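Local coordinates for protein aromatic-L-amino-acid decarboxylase (PDB 6EEW) that decarboxylates L-tryptophan to tryptamine and 5-hydroxy-L-tryptophan to serotonin, using pyridoxal 5'-phosphate as cofactor, and works as a homodimer, at residues A[176-181]-A[251-256]; A[337-342]-A[346-351]. One frame throughout, in Å; residues are numbered along the deposited sequence.

Interaction 1 of 2, residues A[176-181]-A[251-256]; sequences IAARER and VPLFLC
Leu253 reaches from its strand to the helix backbone at Ala178, its CD1 lying 3.3 Å from Ala178 O and 3.9 Å from Arg179 CA. The leucine CG stands anti to the backbone N (chi1 -179°), which carries the two methyls over to the helix. From the helix side comes the single methyl of Ala178: CB is 4.2 Å from Leu253 CG and 4.2 Å from Phe254 CD2, where it meets the edge of the phenyl ring, near its plane. A side chain this small suits a helix whose axis passes 8.0 Å from that of the strand, and no hydrogen bond crosses the contact. Trp283 of the neighbouring strand meets the Phe254 ring and also packs on Ala178, while Ala182 takes more of Leu253.

Arg179 offers the strand its backbone and the base of its side chain, and its guanidinium leads away. Arg179 NH2 makes a 2.8 Å salt bridge with Glu180 OE2, which lies tilted from the guanidinium plane and accepts on its anti lone pair. NH2 also bonds to Lys211 O and NH1 to Leu212 O, both of the second subunit, and NH1 to Ala213 O of its own chain.

Helix 167-186 thus runs nearly antiparallel (167°) across an inner strand of the seven-stranded sheet, the helix-on-sheet layering of the large domain in fold-type I pyridoxal phosphate enzymes, to which group II decarboxylases belong.

Interaction 2 of 2, residues A[337-342]-A[346-351]; sequences LLLRAL and PEYLKN
Arg340 and Leu349 make the polar link between these two short helices. Both terminal nitrogens of the guanidinium converge on one carbonyl: NH1 lies 3.1 Å and NH2 3.2 Å from Leu349 O, which sits near the guanidinium plane. The NH2 bond arrives on a lone pair in the carbonyl plane, whereas NH1 is tilted 32° from that plane. A bend at chi3 turns the long chain back to this oxygen, near the end of helix 346-350. NH2 also pairs with Glu184 of helix 167-186, a carboxylate that probably balances the arginine's charge.

Apolar contacts accompany these bonds. Leu349 CD2 lies over the centre of one guanidinium face, 4.1 Å above it, and also touches Arg340 CB at 4.0 Å; this one methyl meets both the base and the charged end of the arginine, as a leucine is long enough to do. Tyr348 reaches across with CG anti to its backbone N (chi1 179°), bringing CE2 to 4.0 Å from Arg340 CG and OH to 3.1 Å from Leu339 CB, a close oxygen-to-methylene approach. Tyr348 is an experimentally established L-tryptophan-binding residue, here away from the other annotated sites of its own chain.

Replacing Arg340 with a leucine would probably leave Leu349 O without its two donors and Glu184 without its cationic mate, weakening the hold between the helices.

Helices 335-341 and 346-350 form a short helical hairpin at the surface, their short axes 148° apart. Its inner side rests on helix 167-186, where Ala341 meets Ile176 and Ala177, and Lys211 of the second subunit reaches Arg340 O.

Overall arrangement
From the N terminus, the chain first builds helix 167-186, then returns some 70 residues later as strand 251-258, where interaction 1 closes a long loop containing strands 194-199 and 220-223. Interaction 2 opens only after that loop is shut and closes a tight turn of three residues, so the two lie in series, neither nested nor crossed. Their centres are 16 Å apart, and they meet through helix 167-186: Arg181 NH1 packs on Leu337 CD1 at 3.7 Å. The helix is therefore sandwiched, with the central sheet beneath and the 335-350 helical hairpin outside. Both interactions also touch the second subunit, linking this layered edge of the domain to the dimer.

Interaction 1 of 2, residues A[176-181]-A[251-256]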
loop_
_atom_site.group_PDB
_atom_site.type_symbol
_atom_site.label_atom_id
_atom_site.label_comp_id
_atom_site.label_asym_id
_atom_site.label_seq_id
_atom_site.Cartn_x
_atom_site.Cartn_y
_atom_site.Cartn_z
ATOM N N ILE A 176 -10.403 -7.676 -11.331
ATOM C CA ILE A 176 -9.928 -9.053 -11.443
ATOM C C ILE A 176 -11.020 -10.021 -11.003
ATOM O O ILE A 176 -11.205 -11.086 -11.603
ATOM C CB ILE A 176 -8.636 -9.265 -10.632
ATOM C CG1 ILE A 176 -7.456 -8.536 -11.287
ATOM C CG2 ILE A 176 -8.360 -10.759 -10.500
ATOM C CD1 ILE A 176 -6.180 -8.599 -10.513
ATOM N N ALA A 177 -11.760 -9.669 -9.950
ATOM C CA ALA A 177 -12.886 -10.495 -9.522
ATOM C C ALA A 177 -13.880 -10.700 -10.661
ATOM O O ALA A 177 -14.302 -11.829 -10.949
ATOM C CB ALA A 177 -13.572 -9.856 -8.309
ATOM N N ALA A 178 -14.264 -9.614 -11.327
ATOM C CA ALA A 178 -15.186 -9.737 -12.451
ATOM C C ALA A 178 -14.585 -10.589 -13.565
ATOM O O ALA A 178 -15.262 -11.461 -14.141
ATOM C CB ALA A 178 -15.562 -8.351 -12.973
ATOM N N ARG A 179 -13.314 -10.322 -13.901
ATOM C CA ARG A 179 -12.618 -11.087 -14.935
ATOM C C ARG A 179 -12.643 -12.575 -14.629
ATOM O O ARG A 179 -12.906 -13.397 -15.510
ATOM C CB ARG A 179 -11.170 -10.600 -15.071
ATOM C CG ARG A 179 -10.348 -11.326 -16.165
ATOM C CD ARG A 179 -8.830 -11.146 -15.931
ATOM N NE ARG A 179 -8.372 -11.967 -14.810
ATOM C CZ ARG A 179 -7.219 -11.802 -14.169
ATOM N NH1 ARG A 179 -6.387 -10.827 -14.521
ATOM N NH2 ARG A 179 -6.914 -12.595 -13.154
ATOM N N GLU A 180 -12.366 -12.940 -13.382
ATOM C CA GLU A 180 -12.284 -14.353 -13.042
ATOM C C GLU A 180 -13.665 -14.995 -13.036
ATOM O O GLU A 180 -13.804 -16.165 -13.391
ATOM C CB GLU A 180 -11.576 -14.550 -11.704
ATOM C CG GLU A 180 -10.047 -14.449 -11.772
ATOM C CD GLU A 180 -9.391 -15.408 -12.778
ATOM O OE1 GLU A 180 -9.832 -16.578 -12.906
ATOM O OE2 GLU A 180 -8.426 -14.979 -13.455
ATOM N N ARG A 181 -14.703 -14.265 -12.617
ATOM C CA ARG A 181 -16.050 -14.817 -12.767
ATOM C C ARG A 181 -16.297 -15.203 -14.220
ATOM O O ARG A 181 -16.723 -16.333 -14.531
ATOM C CB ARG A 181 -17.102 -13.816 -12.300
ATOM C CG ARG A 181 -18.513 -14.351 -12.477
ATOM C CD ARG A 181 -19.568 -13.444 -11.896
ATOM N NE ARG A 181 -19.583 -12.122 -12.506
ATOM C CZ ARG A 181 -20.336 -11.131 -12.038
ATOM N NH1 ARG A 181 -21.094 -11.343 -10.975
ATOM N NH2 ARG A 181 -20.331 -9.936 -12.616
ATOM N N VAL A 251 -18.183 -9.704 -24.604
ATOM C CA VAL A 251 -18.797 -9.952 -23.304
ATOM C C VAL A 251 -18.578 -8.729 -22.423
ATOM O O VAL A 251 -17.447 -8.484 -21.970
ATOM C CB VAL A 251 -18.241 -11.235 -22.670
ATOM C CG1 VAL A 251 -18.733 -11.377 -21.258
ATOM C CG2 VAL A 251 -18.707 -12.427 -23.490
ATOM N N PRO A 252 -19.616 -7.922 -22.188
ATOM C CA PRO A 252 -19.489 -6.785 -21.265
ATOM C C PRO A 252 -19.229 -7.255 -19.843
ATOM O O PRO A 252 -19.999 -8.033 -19.270
ATOM C CB PRO A 252 -20.846 -6.076 -21.383
ATOM C CG PRO A 252 -21.461 -6.583 -22.670
ATOM C CD PRO A 252 -20.952 -7.997 -22.800
ATOM N N LEU A 253 -18.183 -6.710 -19.239
ATOM C CA LEU A 253 -17.615 -7.267 -18.023
ATOM C C LEU A 253 -17.659 -6.302 -16.855
ATOM O O LEU A 253 -18.094 -6.673 -15.755
ATOM C CB LEU A 253 -16.161 -7.654 -18.302
ATOM C CG LEU A 253 -15.343 -8.279 -17.181
ATOM C CD1 LEU A 253 -15.698 -9.746 -16.968
ATOM C CD2 LEU A 253 -13.866 -8.090 -17.482
ATOM N N PHE A 254 -17.241 -5.062 -17.066
ATOM C CA PHE A 254 -16.960 -4.198 -15.934
ATOM C C PHE A 254 -17.315 -2.784 -16.325
ATOM O O PHE A 254 -17.003 -2.339 -17.436
ATOM C CB PHE A 254 -15.489 -4.256 -15.523
ATOM C CG PHE A 254 -15.173 -3.508 -14.252
ATOM C CD1 PHE A 254 -14.725 -2.203 -14.281
ATOM C CD2 PHE A 254 -15.297 -4.136 -13.030
ATOM C CE1 PHE A 254 -14.419 -1.532 -13.097
ATOM C CE2 PHE A 254 -14.985 -3.471 -11.837
ATOM C CZ PHE A 254 -14.547 -2.171 -11.876
ATOM N N LEU A 255 -17.958 -2.088 -15.396
ATOM C CA LEU A 255 -18.345 -0.702 -15.570
ATOM C C LEU A 255 -17.861 0.021 -14.336
ATOM O O LEU A 255 -18.180 -0.387 -13.210
ATOM C CB LEU A 255 -19.862 -0.546 -15.726
ATOM C CG LEU A 255 -20.301 0.904 -15.549
ATOM C CD1 LEU A 255 -19.736 1.742 -16.707
ATOM C CD2 LEU A 255 -21.842 1.024 -15.434
ATOM N N CYS A 256 -17.061 1.054 -14.550
ATOM C CA CYS A 256 -16.581 1.912 -13.479
ATOM C C CYS A 256 -17.407 3.180 -13.544
ATOM O O CYS A 256 -17.197 4.016 -14.427
ATOM C CB CYS A 256 -15.095 2.205 -13.647
ATOM S SG CYS A 256 -14.388 3.186 -12.323
#

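Interaction 2 of 2, residues A[337-342]-A[346-351]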
loop_
_atom_site.group_PDB
_atom_site.type_symbol
_atom_site.label_atom_id
_atom_site.label_comp_id
_atom_site.label_asym_id
_atom_site.label_seq_id
_atom_site.Cartn_x
_atom_site.Cartn_y
_atom_site.Cartn_z
ATOM N N LEU A 337 -16.811 -13.796 -4.569
ATOM C CA LEU A 337 -16.261 -13.586 -5.904
ATOM C C LEU A 337 -14.882 -12.953 -5.822
ATOM O O LEU A 337 -13.959 -13.366 -6.534
ATOM C CB LEU A 337 -17.193 -12.710 -6.735
ATOM C CG LEU A 337 -18.572 -13.252 -7.076
ATOM C CD1 LEU A 337 -19.396 -12.155 -7.743
ATOM C CD2 LEU A 337 -18.452 -14.460 -7.995
ATOM N N LEU A 338 -14.707 -11.992 -4.909
ATOM C CA LEU A 338 -13.390 -11.394 -4.698
ATOM C C LEU A 338 -12.383 -12.429 -4.219
ATOM O O LEU A 338 -11.251 -12.489 -4.706
ATOM C CB LEU A 338 -13.480 -10.270 -3.676
ATOM C CG LEU A 338 -12.154 -9.556 -3.399
ATOM C CD1 LEU A 338 -11.742 -8.731 -4.614
ATOM C CD2 LEU A 338 -12.239 -8.714 -2.127
ATOM N N LEU A 339 -12.769 -13.212 -3.217
ATOM C CA LEU A 339 -11.888 -14.216 -2.647
ATOM C C LEU A 339 -11.477 -15.249 -3.693
ATOM O O LEU A 339 -10.287 -15.538 -3.858
ATOM C CB LEU A 339 -12.586 -14.864 -1.454
ATOM C CG LEU A 339 -12.281 -14.140 -0.148
ATOM C CD1 LEU A 339 -12.221 -12.644 -0.394
ATOM C CD2 LEU A 339 -13.308 -14.470 0.911
ATOM N N ARG A 340 -12.442 -15.785 -4.452
ATOM C CA ARG A 340 -12.082 -16.702 -5.524
ATOM C C ARG A 340 -11.074 -16.052 -6.448
ATOM O O ARG A 340 -10.092 -16.682 -6.866
ATOM C CB ARG A 340 -13.326 -17.118 -6.308
ATOM C CG ARG A 340 -14.251 -17.990 -5.511
ATOM C CD ARG A 340 -15.416 -18.472 -6.329
ATOM N NE ARG A 340 -15.040 -19.447 -7.343
ATOM C CZ ARG A 340 -14.837 -20.729 -7.069
ATOM N NH1 ARG A 340 -14.939 -21.154 -5.817
ATOM N NH2 ARG A 340 -14.524 -21.580 -8.035
ATOM N N ALA A 341 -11.292 -14.772 -6.764
ATOM C CA ALA A 341 -10.419 -14.111 -7.725
ATOM C C ALA A 341 -8.985 -14.024 -7.216
ATOM O O ALA A 341 -8.038 -14.166 -7.997
ATOM C CB ALA A 341 -10.953 -12.713 -8.034
ATOM N N LEU A 342 -8.801 -13.812 -5.910
ATOM C CA LEU A 342 -7.502 -13.442 -5.353
ATOM C C LEU A 342 -6.743 -14.622 -4.747
ATOM O O LEU A 342 -5.881 -14.422 -3.884
ATOM C CB LEU A 342 -7.675 -12.345 -4.303
ATOM C CG LEU A 342 -7.552 -10.898 -4.775
ATOM C CD1 LEU A 342 -8.180 -10.724 -6.163
ATOM C CD2 LEU A 342 -8.207 -9.965 -3.765
ATOM N N PRO A 346 -6.418 -24.585 -4.631
ATOM C CA PRO A 346 -7.375 -25.526 -5.240
ATOM C C PRO A 346 -8.479 -25.954 -4.291
ATOM O O PRO A 346 -9.625 -26.162 -4.720
ATOM C CB PRO A 346 -6.487 -26.712 -5.653
ATOM C CG PRO A 346 -5.082 -26.184 -5.635
ATOM C CD PRO A 346 -5.059 -25.140 -4.561
ATOM N N GLU A 347 -8.164 -26.089 -2.999
ATOM C CA GLU A 347 -9.179 -26.527 -2.050
ATOM C C GLU A 347 -10.248 -25.457 -1.848
ATOM O O GLU A 347 -11.446 -25.770 -1.838
ATOM C CB GLU A 347 -8.535 -26.913 -0.719
ATOM C CG GLU A 347 -9.489 -27.668 0.201
ATOM C CD GLU A 347 -8.783 -28.402 1.326
ATOM O OE1 GLU A 347 -8.121 -27.736 2.155
ATOM O OE2 GLU A 347 -8.895 -29.649 1.370
ATOM N N TYR A 348 -9.849 -24.190 -1.691
ATOM C CA TYR A 348 -10.851 -23.137 -1.544
ATOM C C TYR A 348 -11.709 -23.029 -2.794
ATOM O O TYR A 348 -12.922 -22.798 -2.711
ATOM C CB TYR A 348 -10.191 -21.789 -1.238
ATOM C CG TYR A 348 -11.195 -20.652 -1.111
ATOM C CD1 TYR A 348 -11.849 -20.407 0.094
ATOM C CD2 TYR A 348 -11.498 -19.836 -2.197
ATOM C CE1 TYR A 348 -12.777 -19.375 0.218
ATOM C CE2 TYR A 348 -12.419 -18.803 -2.086
ATOM C CZ TYR A 348 -13.059 -18.576 -0.874
ATOM O OH TYR A 348 -13.981 -17.554 -0.755
ATOM N N LEU A 349 -11.096 -23.201 -3.967
ATOM C CA LEU A 349 -11.834 -23.023 -5.209
ATOM C C LEU A 349 -12.762 -24.195 -5.489
ATOM O O LEU A 349 -13.755 -24.032 -6.206
ATOM C CB LEU A 349 -10.866 -22.813 -6.376
ATOM C CG LEU A 349 -10.021 -21.537 -6.299
ATOM C CD1 LEU A 349 -9.262 -21.320 -7.593
ATOM C CD2 LEU A 349 -10.892 -20.321 -5.982
ATOM N N LYS A 350 -12.467 -25.381 -4.945
ATOM C CA LYS A 350 -13.369 -26.505 -5.186
ATOM C C LYS A 350 -14.647 -26.374 -4.363
ATOM O O LYS A 350 -15.734 -26.724 -4.837
ATOM C CB LYS A 350 -12.671 -27.836 -4.901
ATOM C CG LYS A 350 -12.504 -28.175 -3.429
ATOM C CD LYS A 350 -12.373 -29.686 -3.251
ATOM C CE LYS A 350 -11.257 -30.061 -2.284
ATOM N NZ LYS A 350 -9.992 -30.430 -2.996
ATOM N N ASN A 351 -14.543 -25.862 -3.137
ATOM C CA ASN A 351 -15.722 -25.659 -2.307
ATOM C C ASN A 351 -16.448 -24.401 -2.770
ATOM O O ASN A 351 -15.895 -23.299 -2.716
ATOM C CB ASN A 351 -15.340 -25.557 -0.833
ATOM C CG ASN A 351 -16.554 -25.553 0.084
ATOM O OD1 ASN A 351 -17.678 -25.812 -0.351
ATOM N ND2 ASN A 351 -16.330 -25.261 1.359
#